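Local coordinates for protein acetyl-CoA acetyltransferase A (Ascaris suum, PDB 6BJA) that binds coenzyme A and probably catalyses acetyl transfer between acyl-CoA thioesters as a thiolase of lipid metabolism, at residues I13-R18 with A262-S267; N62-G67 with E123-A128; A182-S187 with G349-G354; A280-Y285 with S390-K395; L319-E324 with G361-V366. One frame throughout, in Å; residues are numbered along the deposited sequence.

Interactions 1, 4 and 5 connect around the main sheet. Strands 11-23 and 280-289, of interactions 1 and 4, are neighbours in it, Ile-13 N probably hydrogen-bonded to Ala-280 O at 2.8 Å. Interaction 5 lays Val-366 on the backbone of interaction 1 and Val-365 on Ile-392 of interaction 4; the centres of 4 and 5 are about 11 Å apart. Glu-324 joins interaction 5 to interaction 3, its carboxylate reaching Tyr-183 and Ser-187. Interaction 2 stands apart, about 23 Å centre to centre from interaction 1. Interactions 2, 3 and 5 border the active site: the side chains of Met-125, Val-351 and Asn-323 come within about 6 to 7 Å of bound coenzyme A.

Interaction 1 (I13-R18 with A262-S267); sequences ILSAVR and ACVLAS
Ala-262 pairs with Val-17 through two nearly straight backbone hydrogen bonds, Ala-262 N to Val-17 O at 2.9 Å and Val-17 N to Ala-262 O at 3.0 Å, which make this an antiparallel hydrogen-bonded pair. Cys-263 follows in a non-hydrogen-bonded pair with Ala-16. Its SG, anti to the carbonyl carbon (chi1 -59°), lies 3.8 Å from Ala-16 CB. Between the Ala-16/Cys-263 and Ile-13/Leu-265 pairs the register shifts by one residue. Val-264 O takes the N-H of Leu-14 at 2.9 Å, whereas Val-264 N reaches Ser-15 O at 3.2 Å in a long, bent bond that arrives from above the carbonyl plane. The hydroxyl of Ser-15 lies against Val-264 CB, but its polar partner is Ala-44 O on helix 33-48. Leu-265 runs alongside Ile-13, both pointing the same way, with CD2 3.8 Å from Ile-13 CG1. Ala-266 closes the contact with its CB 3.7 Å from Leu-14 CD1, which also lies near Val-264 CG1. Helix 33-48 covers the face bearing Ala-262 and Val-264, while helix 357-371 lies on the face of Ile-13 and Ala-16. A central sheet sandwiched in this way between helical layers, with inner strands from distant parts of the sequence, is characteristic of the layered alpha/beta thiolase fold.

Interaction 2 (N62-G67 with E123-A128); sequences NVLSAG and ESMSNA
Glu-123 turns its carboxylate onto two successive backbone N-H groups, those of Val-63 and Leu-64, and so ties strand 116-124 to the loop that follows strand 57-61, where Leu-64 is the centre of an inverse gamma turn. A bend at chi2 (80°) swings the carboxylate round to them. OE1 receives Val-63 N at 2.9 Å through its syn lone pair; OE2 receives Leu-64 N at 2.8 Å, also on the syn side but 19° out of the carboxylate plane. OE1 is further held by Gly-358 N, which links this loop to the start of helix 357-371. Asn-62 crosses Glu-123 at about a right angle, with the amide and carboxylate planes 19° apart, although its ND2 binds Ser-122 O and a water instead of OE2. That water donates to Glu-123 OE2 at 2.7 Å and accepts from Ser-124 N at 2.8 Å, satisfying buried polar atoms of both segments. Leu-64 also crosses Glu-123 nearly at a right angle, and its CD1 reaches on to Ala-128 CB at 4.0 Å and to Met-125 CG. The Met-125 side chain is about 6 Å from that of His-355, a predicted proton acceptor, whereas Gly-67 N bonds to Asp-151 of the second subunit; the contact thus spans from near the catalytic pocket to the subunit interface. A second water joins Ala-66 O, at 2.7 Å, to Asn-127 O, at 2.9 Å.

Interaction 3 (A182-S187 with G349-G354); sequences AYAIES and GAVALG
Hydrogen bonding across the contact rests on Ser-187, whose OG accepts Gly-349 N at 3.0 Å and 161°. The serine's chi1 of -173° sets OG anti to its own N and carries it beyond helix 177-197 to the residue capping helix 350-353. The same OG is hydrogen-bonded to Glu-324 OE1, presumably as the donor, and OE1 also takes Val-351 N. Tyr-183 OH binds the other carboxylate oxygen, so helix 177-197 grips Glu-324 twice. Glu-324 belongs to the Asn-Glu-Ala-Phe motif of thiolases, and helix 350-353 leads directly into the Gly-His-Pro loop of His-355, the predicted proton acceptor; the contact thus joins a helix of the coenzyme A pocket to two catalytic loops. Within the short helix, Gly-349 O accepts both Ala-352 N and Leu-353 N, from opposite faces of its plane. Apolar contact is modest: Val-351 CG1 meets Ala-184 CB at 3.8 Å. Ala-352 CB lies against Ser-187, 3.5 Å from its O and 3.6 Å from its OG, and also touches Tyr-188, a residue that binds coenzyme A.

Interaction 4 (A280-Y285 with S390-K395); sequences AKVLSY and SAILIK
A classic beta bulge, with Leu-283 and Ser-284 both facing Leu-393, interrupts the antiparallel pairing of strands 280-289 and 388-396 in the main thiolase sheet. Leu-283 N gives a bond of 2.9 Å to Leu-393 O, and Leu-393 N returns one of the same length to Ser-284 O, almost straight at 176°. Before the bulge the pairing is regular: Lys-281 N meets Lys-395 O at 2.8 Å, and Lys-395 N meets Lys-281 O at 3.0 Å, both in the carbonyl planes. On one face Val-282 and Ile-392 cross at about a right angle, CG1 of the valine lying 3.7 Å from CD1 of the isoleucine. The bulge turns Leu-283 toward the neighbouring strand, where its CB rests 3.8 Å from Leu-393 CD2. Ser-284 directs its hydroxyl to Gln-309 on helix 298-310, and Tyr-285 stacks edge-to-face with Tyr-113 of the second subunit. Lys-281 and Lys-395 share one face, their NZ atoms 5.1 Å apart. Because Lys-281 forms a salt bridge with Asp-10, this carboxylate probably offsets the like charges brought together by the pairing.

Interaction 5 (L319-E324 with G361-V366); sequences LWEINE and GARIVV
Ile-364 points from helix 357-371 at Glu-321 and Asn-323, where strand 319-322 runs into the Asn-Glu-Ala-Phe loop of the thiolase active site. Its CB lies 4.0 Å from Glu-321 CB, the two side chains sliding past each other in opposite directions. From CB the CG2 branch, anti to the carbonyl carbon, reaches Asn-323 ND2 at 3.7 Å and Glu-321 OE1 at 4.1 Å. This methyl also sits 3.7 Å above the guanidinium plane of its neighbour Arg-363, toward the rim of the group. The other branch, through CG1 (chi1 66°), extends to CD1, which ends 4.0 Å from Glu-321 O. Ala-380 and Ile-382 of the adjacent strand also touch Ile-364, so the isoleucine packs the helix onto the edge of the sheet. Asn-323 in turn contacts His-355, the predicted proton acceptor; in related thiolases this asparagine helps hold a water of an oxyanion hole, and the present site is consistent with that role. Glu-321 meets the helix differently: its CG lies close to Ile-364 O, while its carboxylate lies oblique to the Arg-363 guanidinium, beyond salt-bridge range, with OE1 4.3 Å from NH1. A water between them lies very close to OE1, a short contact whose proton arrangement is doubtful. Arg-363 NH1, also bonded to Thr-367 OG1, donates to this water at 2.8 Å, the water lying in plane at the guanidinium edge.

Interaction 1 (I13-R18 with A262-S267)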
# COMPACT_ATOMS: atom_id res chain seq x y z
N ILE A 13 12.77 17.02 -41.14
CA ILE A 13 12.30 17.52 -39.87
C ILE A 13 11.72 18.91 -40.10
O ILE A 13 12.44 19.79 -40.54
CB ILE A 13 13.45 17.60 -38.85
CG1 ILE A 13 13.97 16.19 -38.55
CG2 ILE A 13 13.01 18.27 -37.56
CD1 ILE A 13 15.26 16.12 -37.77
N LEU A 14 10.43 19.09 -39.83
CA LEU A 14 9.79 20.39 -40.01
C LEU A 14 9.87 21.24 -38.76
O LEU A 14 9.92 22.47 -38.85
CB LEU A 14 8.33 20.23 -40.39
CG LEU A 14 8.04 19.46 -41.68
CD1 LEU A 14 6.55 19.53 -41.99
CD2 LEU A 14 8.86 20.01 -42.84
N SER A 15 9.90 20.59 -37.60
CA SER A 15 9.92 21.27 -36.32
C SER A 15 10.52 20.35 -35.28
O SER A 15 10.48 19.13 -35.43
CB SER A 15 8.52 21.71 -35.90
OG SER A 15 7.67 20.59 -35.74
N ALA A 16 11.03 20.97 -34.22
CA ALA A 16 11.76 20.27 -33.16
C ALA A 16 11.74 21.16 -31.91
O ALA A 16 12.35 22.23 -31.89
CB ALA A 16 13.17 19.99 -33.59
N VAL A 17 10.94 20.76 -30.92
CA VAL A 17 10.73 21.56 -29.73
C VAL A 17 10.78 20.70 -28.48
O VAL A 17 10.63 19.47 -28.54
CB VAL A 17 9.37 22.31 -29.76
CG1 VAL A 17 9.31 23.26 -30.96
CG2 VAL A 17 8.22 21.35 -29.80
N ARG A 18 11.03 21.35 -27.34
CA ARG A 18 11.03 20.64 -26.07
C ARG A 18 10.54 21.52 -24.93
O ARG A 18 10.62 22.72 -25.00
CB ARG A 18 12.45 20.15 -25.76
CG ARG A 18 13.45 21.27 -25.45
CD ARG A 18 14.78 20.69 -25.07
NE ARG A 18 15.80 21.64 -24.61
CZ ARG A 18 15.97 22.03 -23.35
NH1 ARG A 18 15.13 21.66 -22.40
NH2 ARG A 18 17.01 22.79 -23.03
N ALA A 262 9.52 16.86 -28.99
CA ALA A 262 8.78 16.39 -30.17
C ALA A 262 9.32 16.95 -31.46
O ALA A 262 9.78 18.11 -31.50
CB ALA A 262 7.28 16.78 -30.05
N CYS A 263 9.23 16.15 -32.51
CA CYS A 263 9.52 16.60 -33.87
C CYS A 263 8.41 16.21 -34.81
O CYS A 263 7.86 15.10 -34.71
CB CYS A 263 10.79 15.97 -34.42
SG CYS A 263 12.30 16.27 -33.52
N VAL A 264 8.07 17.09 -35.75
CA VAL A 264 7.21 16.69 -36.87
C VAL A 264 8.11 16.30 -38.03
O VAL A 264 9.01 17.05 -38.40
CB VAL A 264 6.25 17.82 -37.27
CG1 VAL A 264 5.53 17.51 -38.58
CG2 VAL A 264 5.25 18.04 -36.19
N LEU A 265 7.84 15.13 -38.61
CA LEU A 265 8.59 14.63 -39.75
C LEU A 265 7.68 14.63 -40.98
O LEU A 265 6.49 14.36 -40.87
CB LEU A 265 9.11 13.21 -39.49
CG LEU A 265 9.84 12.99 -38.17
CD1 LEU A 265 10.16 11.51 -37.97
CD2 LEU A 265 11.11 13.78 -38.11
N ALA A 266 8.25 14.95 -42.13
CA ALA A 266 7.47 14.92 -43.37
C ALA A 266 8.32 14.44 -44.56
O ALA A 266 9.54 14.62 -44.59
CB ALA A 266 6.87 16.30 -43.67
N SER A 267 7.65 13.84 -45.55
CA SER A 267 8.34 13.35 -46.73
C SER A 267 8.76 14.49 -47.65
O SER A 267 8.22 15.59 -47.58
CB SER A 267 7.44 12.36 -47.49
OG SER A 267 6.42 13.07 -48.17

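Interaction 2 (N62-G67 with E123-A128)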
# COMPACT_ATOMS: atom_id res chain seq x y z
N ASN A 62 8.01 6.43 -24.02
CA ASN A 62 7.69 6.54 -22.60
C ASN A 62 8.10 5.26 -21.92
O ASN A 62 7.82 4.19 -22.43
CB ASN A 62 6.19 6.79 -22.39
CG ASN A 62 5.80 6.83 -20.93
OD1 ASN A 62 5.26 5.86 -20.38
ND2 ASN A 62 6.06 7.97 -20.29
N VAL A 63 8.78 5.37 -20.78
CA VAL A 63 9.26 4.21 -20.05
C VAL A 63 8.34 3.85 -18.87
O VAL A 63 7.94 2.69 -18.74
CB VAL A 63 10.69 4.46 -19.54
CG1 VAL A 63 11.21 3.23 -18.79
CG2 VAL A 63 11.60 4.84 -20.70
N LEU A 64 8.04 4.82 -18.01
CA LEU A 64 7.31 4.55 -16.79
C LEU A 64 5.84 4.83 -17.03
O LEU A 64 5.29 5.88 -16.65
CB LEU A 64 7.88 5.37 -15.63
CG LEU A 64 9.37 5.10 -15.41
CD1 LEU A 64 10.00 6.17 -14.56
CD2 LEU A 64 9.59 3.72 -14.81
N SER A 65 5.20 3.86 -17.66
CA SER A 65 3.83 4.05 -18.14
C SER A 65 2.79 3.73 -17.08
O SER A 65 1.59 3.89 -17.34
CB SER A 65 3.61 3.18 -19.37
OG SER A 65 3.72 1.80 -19.02
N ALA A 66 3.21 3.26 -15.91
CA ALA A 66 2.23 2.83 -14.90
C ALA A 66 1.35 3.97 -14.39
O ALA A 66 1.83 5.02 -13.93
CB ALA A 66 2.93 2.18 -13.72
N GLY A 67 0.04 3.73 -14.44
CA GLY A 67 -0.94 4.65 -13.89
C GLY A 67 -1.38 5.72 -14.86
O GLY A 67 -2.22 6.55 -14.50
N GLU A 123 8.16 12.03 -20.31
CA GLU A 123 8.35 11.28 -19.10
C GLU A 123 8.10 12.16 -17.90
O GLU A 123 8.63 13.27 -17.81
CB GLU A 123 9.77 10.69 -19.03
CG GLU A 123 9.89 9.55 -18.03
CD GLU A 123 9.36 8.23 -18.60
OE1 GLU A 123 9.85 7.82 -19.68
OE2 GLU A 123 8.50 7.58 -17.95
N SER A 124 7.26 11.67 -17.00
CA SER A 124 7.05 12.33 -15.71
C SER A 124 7.52 11.38 -14.63
O SER A 124 6.74 10.57 -14.11
CB SER A 124 5.59 12.68 -15.49
OG SER A 124 5.41 13.33 -14.24
N MET A 125 8.79 11.47 -14.29
CA MET A 125 9.32 10.58 -13.30
C MET A 125 8.78 10.94 -11.91
O MET A 125 8.67 10.09 -11.03
CB MET A 125 10.84 10.58 -13.37
CG MET A 125 11.33 10.13 -14.74
SD MET A 125 13.11 10.07 -15.01
CE MET A 125 13.59 8.53 -14.18
N SER A 126 8.37 12.20 -11.75
CA SER A 126 7.71 12.64 -10.53
C SER A 126 6.47 11.85 -10.18
O SER A 126 6.09 11.77 -9.02
CB SER A 126 7.32 14.11 -10.64
OG SER A 126 8.47 14.94 -10.68
N ASN A 127 5.79 11.33 -11.20
CA ASN A 127 4.52 10.65 -10.99
C ASN A 127 4.58 9.13 -11.14
O ASN A 127 3.55 8.46 -11.12
CB ASN A 127 3.49 11.23 -11.94
CG ASN A 127 3.03 12.57 -11.48
OD1 ASN A 127 2.37 12.68 -10.45
ND2 ASN A 127 3.39 13.62 -12.22
N ALA A 128 5.79 8.58 -11.24
CA ALA A 128 5.95 7.13 -11.23
C ALA A 128 5.53 6.59 -9.87
O ALA A 128 6.00 7.08 -8.83
CB ALA A 128 7.38 6.78 -11.54
O HOH W 1 6.26 9.04 -17.38
O HOH W 2 1.32 7.26 -12.43

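Interaction 3 (A182-S187 with G349-G354)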
# COMPACT_ATOMS: atom_id res chain seq x y z
N ALA A 182 35.28 16.35 -13.40
CA ALA A 182 35.58 17.49 -14.26
C ALA A 182 34.60 17.53 -15.43
O ALA A 182 34.16 18.60 -15.83
CB ALA A 182 37.01 17.44 -14.75
N TYR A 183 34.27 16.37 -15.98
CA TYR A 183 33.31 16.28 -17.07
C TYR A 183 31.95 16.80 -16.64
O TYR A 183 31.30 17.56 -17.37
CB TYR A 183 33.20 14.83 -17.57
CG TYR A 183 32.28 14.73 -18.76
CD1 TYR A 183 30.90 14.64 -18.58
CD2 TYR A 183 32.78 14.74 -20.05
CE1 TYR A 183 30.06 14.59 -19.67
CE2 TYR A 183 31.92 14.68 -21.16
CZ TYR A 183 30.57 14.62 -20.95
OH TYR A 183 29.74 14.57 -22.06
N ALA A 184 31.51 16.40 -15.45
CA ALA A 184 30.22 16.80 -14.94
C ALA A 184 30.18 18.30 -14.75
O ALA A 184 29.24 18.97 -15.19
CB ALA A 184 29.91 16.08 -13.62
N ILE A 185 31.19 18.83 -14.09
CA ILE A 185 31.20 20.25 -13.80
C ILE A 185 31.19 21.05 -15.10
O ILE A 185 30.51 22.08 -15.18
CB ILE A 185 32.39 20.60 -12.89
CG1 ILE A 185 32.05 20.09 -11.49
CG2 ILE A 185 32.62 22.10 -12.84
CD1 ILE A 185 33.19 20.15 -10.51
N GLU A 186 31.86 20.54 -16.14
CA GLU A 186 31.87 21.20 -17.45
C GLU A 186 30.50 21.11 -18.17
O GLU A 186 30.12 22.04 -18.90
CB GLU A 186 32.97 20.61 -18.31
CG GLU A 186 33.10 21.17 -19.73
CD GLU A 186 33.55 22.63 -19.81
OE1 GLU A 186 33.77 23.26 -18.77
OE2 GLU A 186 33.64 23.13 -20.94
N SER A 187 29.78 20.01 -17.98
CA SER A 187 28.43 19.92 -18.54
C SER A 187 27.56 21.03 -17.93
O SER A 187 26.81 21.71 -18.64
CB SER A 187 27.84 18.54 -18.29
OG SER A 187 26.60 18.40 -18.96
N GLY A 349 24.84 18.64 -21.37
CA GLY A 349 24.13 17.38 -21.55
C GLY A 349 23.37 17.00 -20.31
O GLY A 349 23.28 17.76 -19.35
N ALA A 350 22.82 15.79 -20.33
CA ALA A 350 21.89 15.38 -19.30
C ALA A 350 22.42 15.38 -17.86
O ALA A 350 21.63 15.43 -16.92
CB ALA A 350 21.36 13.99 -19.64
N VAL A 351 23.73 15.33 -17.66
CA VAL A 351 24.23 15.41 -16.30
C VAL A 351 23.88 16.77 -15.67
O VAL A 351 23.63 16.86 -14.47
CB VAL A 351 25.74 15.15 -16.26
CG1 VAL A 351 26.36 15.57 -14.94
CG2 VAL A 351 25.98 13.68 -16.47
N ALA A 352 23.82 17.80 -16.51
CA ALA A 352 23.44 19.14 -16.08
C ALA A 352 21.99 19.47 -16.40
O ALA A 352 21.37 20.27 -15.70
CB ALA A 352 24.34 20.17 -16.72
N LEU A 353 21.45 18.91 -17.48
CA LEU A 353 20.11 19.33 -17.95
C LEU A 353 19.00 18.41 -17.44
O LEU A 353 17.84 18.82 -17.43
CB LEU A 353 20.06 19.35 -19.48
CG LEU A 353 21.02 20.32 -20.18
CD1 LEU A 353 21.00 20.18 -21.70
CD2 LEU A 353 20.67 21.74 -19.82
N GLY A 354 19.35 17.20 -17.02
CA GLY A 354 18.35 16.24 -16.54
C GLY A 354 18.04 15.19 -17.58
O GLY A 354 18.34 15.36 -18.76

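Interaction 4 (A280-Y285 with S390-K395)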
# COMPACT_ATOMS: atom_id res chain seq x y z
N ALA A 280 15.68 20.54 -41.05
CA ALA A 280 16.73 19.56 -41.16
C ALA A 280 16.25 18.36 -41.97
O ALA A 280 15.06 18.20 -42.23
CB ALA A 280 17.20 19.12 -39.78
N LYS A 281 17.19 17.52 -42.36
CA LYS A 281 16.92 16.30 -43.10
C LYS A 281 17.50 15.12 -42.33
O LYS A 281 18.61 15.20 -41.81
CB LYS A 281 17.56 16.41 -44.50
CG LYS A 281 17.20 15.29 -45.43
CD LYS A 281 17.74 15.54 -46.82
CE LYS A 281 17.21 14.52 -47.81
NZ LYS A 281 17.63 14.80 -49.21
N VAL A 282 16.75 14.03 -42.22
CA VAL A 282 17.28 12.82 -41.60
C VAL A 282 17.97 12.00 -42.69
O VAL A 282 17.32 11.55 -43.62
CB VAL A 282 16.20 11.99 -40.92
CG1 VAL A 282 16.80 10.68 -40.38
CG2 VAL A 282 15.53 12.76 -39.81
N LEU A 283 19.29 11.82 -42.57
CA LEU A 283 20.06 11.16 -43.62
C LEU A 283 20.14 9.65 -43.42
O LEU A 283 20.11 8.89 -44.39
CB LEU A 283 21.46 11.72 -43.68
CG LEU A 283 21.58 13.18 -44.08
CD1 LEU A 283 23.04 13.54 -44.18
CD2 LEU A 283 20.85 13.45 -45.39
N SER A 284 20.26 9.24 -42.16
CA SER A 284 20.49 7.84 -41.84
C SER A 284 20.32 7.60 -40.36
O SER A 284 20.33 8.55 -39.56
CB SER A 284 21.90 7.43 -42.28
OG SER A 284 22.07 6.02 -42.23
N TYR A 285 20.18 6.33 -39.99
CA TYR A 285 20.17 5.95 -38.59
C TYR A 285 20.82 4.58 -38.44
O TYR A 285 20.95 3.83 -39.42
CB TYR A 285 18.74 5.94 -38.04
CG TYR A 285 17.85 4.94 -38.69
CD1 TYR A 285 17.87 3.64 -38.24
CD2 TYR A 285 17.02 5.27 -39.74
CE1 TYR A 285 17.11 2.70 -38.78
CE2 TYR A 285 16.22 4.29 -40.32
CZ TYR A 285 16.29 3.01 -39.82
OH TYR A 285 15.54 1.96 -40.31
N SER A 390 21.14 3.78 -30.05
CA SER A 390 20.59 4.29 -31.30
C SER A 390 21.35 5.55 -31.67
O SER A 390 21.78 6.30 -30.79
CB SER A 390 19.10 4.60 -31.15
OG SER A 390 18.40 3.48 -30.64
N ALA A 391 21.55 5.75 -32.97
CA ALA A 391 22.19 6.98 -33.46
C ALA A 391 21.50 7.44 -34.74
O ALA A 391 20.99 6.63 -35.52
CB ALA A 391 23.67 6.76 -33.70
N ILE A 392 21.48 8.76 -34.94
CA ILE A 392 20.85 9.35 -36.10
C ILE A 392 21.79 10.41 -36.67
O ILE A 392 22.46 11.14 -35.93
CB ILE A 392 19.43 9.94 -35.76
CG1 ILE A 392 18.66 10.35 -37.01
CG2 ILE A 392 19.53 11.08 -34.79
CD1 ILE A 392 17.15 10.53 -36.74
N LEU A 393 21.85 10.45 -38.00
CA LEU A 393 22.62 11.44 -38.74
C LEU A 393 21.68 12.45 -39.38
O LEU A 393 20.75 12.07 -40.10
CB LEU A 393 23.46 10.74 -39.82
CG LEU A 393 24.21 11.65 -40.79
CD1 LEU A 393 25.36 12.35 -40.08
CD2 LEU A 393 24.73 10.81 -41.97
N ILE A 394 21.92 13.73 -39.09
CA ILE A 394 21.09 14.78 -39.65
C ILE A 394 21.88 15.89 -40.31
O ILE A 394 23.03 16.15 -39.94
CB ILE A 394 20.17 15.38 -38.59
CG1 ILE A 394 20.93 16.06 -37.47
CG2 ILE A 394 19.24 14.29 -38.00
CD1 ILE A 394 20.02 16.96 -36.67
N LYS A 395 21.26 16.51 -41.30
CA LYS A 395 21.82 17.65 -42.00
C LYS A 395 20.93 18.84 -41.74
O LYS A 395 19.72 18.76 -41.97
CB LYS A 395 21.92 17.40 -43.51
CG LYS A 395 22.53 18.60 -44.27
CD LYS A 395 22.66 18.34 -45.78
CE LYS A 395 21.30 18.18 -46.45
NZ LYS A 395 21.38 18.03 -47.94

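Interaction 5 (L319-E324 with G361-V366)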
# COMPACT_ATOMS: atom_id res chain seq x y z
N LEU A 319 28.84 18.64 -35.17
CA LEU A 319 28.42 18.58 -33.78
C LEU A 319 27.89 17.21 -33.43
O LEU A 319 27.29 16.55 -34.26
CB LEU A 319 27.31 19.59 -33.48
CG LEU A 319 27.69 21.06 -33.50
CD1 LEU A 319 26.40 21.87 -33.27
CD2 LEU A 319 28.73 21.41 -32.46
N TRP A 320 28.08 16.86 -32.17
CA TRP A 320 27.64 15.60 -31.60
C TRP A 320 26.77 15.85 -30.40
O TRP A 320 27.06 16.74 -29.60
CB TRP A 320 28.84 14.74 -31.17
CG TRP A 320 29.79 14.46 -32.25
CD1 TRP A 320 30.81 15.26 -32.67
CD2 TRP A 320 29.87 13.27 -33.04
NE1 TRP A 320 31.50 14.66 -33.69
CE2 TRP A 320 30.93 13.45 -33.95
CE3 TRP A 320 29.11 12.09 -33.10
CZ2 TRP A 320 31.28 12.46 -34.88
CZ3 TRP A 320 29.46 11.13 -34.02
CH2 TRP A 320 30.52 11.33 -34.91
N GLU A 321 25.72 15.04 -30.26
CA GLU A 321 25.01 14.91 -29.00
C GLU A 321 25.12 13.47 -28.55
O GLU A 321 24.66 12.56 -29.25
CB GLU A 321 23.53 15.28 -29.12
CG GLU A 321 23.26 16.76 -29.20
CD GLU A 321 23.44 17.50 -27.88
OE1 GLU A 321 23.01 17.00 -26.83
OE2 GLU A 321 23.99 18.62 -27.90
N ILE A 322 25.73 13.26 -27.38
CA ILE A 322 25.77 11.93 -26.75
C ILE A 322 25.04 12.05 -25.44
O ILE A 322 25.40 12.85 -24.59
CB ILE A 322 27.23 11.39 -26.52
CG1 ILE A 322 27.22 10.09 -25.72
CG2 ILE A 322 28.12 12.40 -25.80
CD1 ILE A 322 26.53 8.95 -26.42
N ASN A 323 23.95 11.31 -25.27
CA ASN A 323 23.17 11.51 -24.07
C ASN A 323 23.99 11.10 -22.85
O ASN A 323 24.56 10.00 -22.81
CB ASN A 323 21.84 10.74 -24.11
CG ASN A 323 20.93 11.12 -22.95
OD1 ASN A 323 20.50 10.26 -22.16
ND2 ASN A 323 20.66 12.39 -22.82
N GLU A 324 24.02 11.98 -21.87
CA GLU A 324 24.89 11.80 -20.69
C GLU A 324 24.16 11.05 -19.58
O GLU A 324 23.84 11.64 -18.55
CB GLU A 324 25.38 13.14 -20.15
CG GLU A 324 26.13 13.95 -21.16
CD GLU A 324 26.60 15.29 -20.63
OE1 GLU A 324 26.11 15.76 -19.57
OE2 GLU A 324 27.44 15.88 -21.32
N GLY A 361 15.78 10.80 -25.85
CA GLY A 361 16.11 10.54 -27.24
C GLY A 361 15.72 11.66 -28.17
O GLY A 361 16.52 12.20 -28.93
N ALA A 362 14.45 12.07 -28.11
CA ALA A 362 14.01 13.20 -28.92
C ALA A 362 14.62 14.52 -28.44
O ALA A 362 14.91 15.41 -29.24
CB ALA A 362 12.51 13.28 -28.89
N ARG A 363 14.84 14.64 -27.14
CA ARG A 363 15.36 15.87 -26.57
C ARG A 363 16.75 16.15 -27.15
O ARG A 363 17.04 17.29 -27.54
CB ARG A 363 15.40 15.80 -25.04
CG ARG A 363 15.39 17.16 -24.31
CD ARG A 363 16.74 17.87 -24.34
NE ARG A 363 17.77 17.08 -23.65
CZ ARG A 363 19.08 17.27 -23.81
NH1 ARG A 363 19.53 18.18 -24.67
NH2 ARG A 363 19.93 16.53 -23.13
N ILE A 364 17.62 15.14 -27.25
CA ILE A 364 18.94 15.42 -27.80
C ILE A 364 18.92 15.68 -29.31
O ILE A 364 19.72 16.45 -29.82
CB ILE A 364 19.98 14.31 -27.49
CG1 ILE A 364 19.66 12.97 -28.16
CG2 ILE A 364 20.10 14.17 -25.97
CD1 ILE A 364 20.84 11.93 -28.11
N VAL A 365 17.95 15.11 -30.02
CA VAL A 365 17.78 15.46 -31.43
C VAL A 365 17.34 16.92 -31.58
O VAL A 365 17.84 17.66 -32.44
CB VAL A 365 16.77 14.54 -32.13
CG1 VAL A 365 16.44 15.03 -33.53
CG2 VAL A 365 17.30 13.11 -32.18
N VAL A 366 16.40 17.36 -30.74
CA VAL A 366 15.98 18.76 -30.73
C VAL A 366 17.16 19.68 -30.47
O VAL A 366 17.38 20.64 -31.21
CB VAL A 366 14.85 19.00 -29.68
CG1 VAL A 366 14.59 20.49 -29.52
CG2 VAL A 366 13.59 18.26 -30.10
O HOH W 3 22.29 17.91 -24.61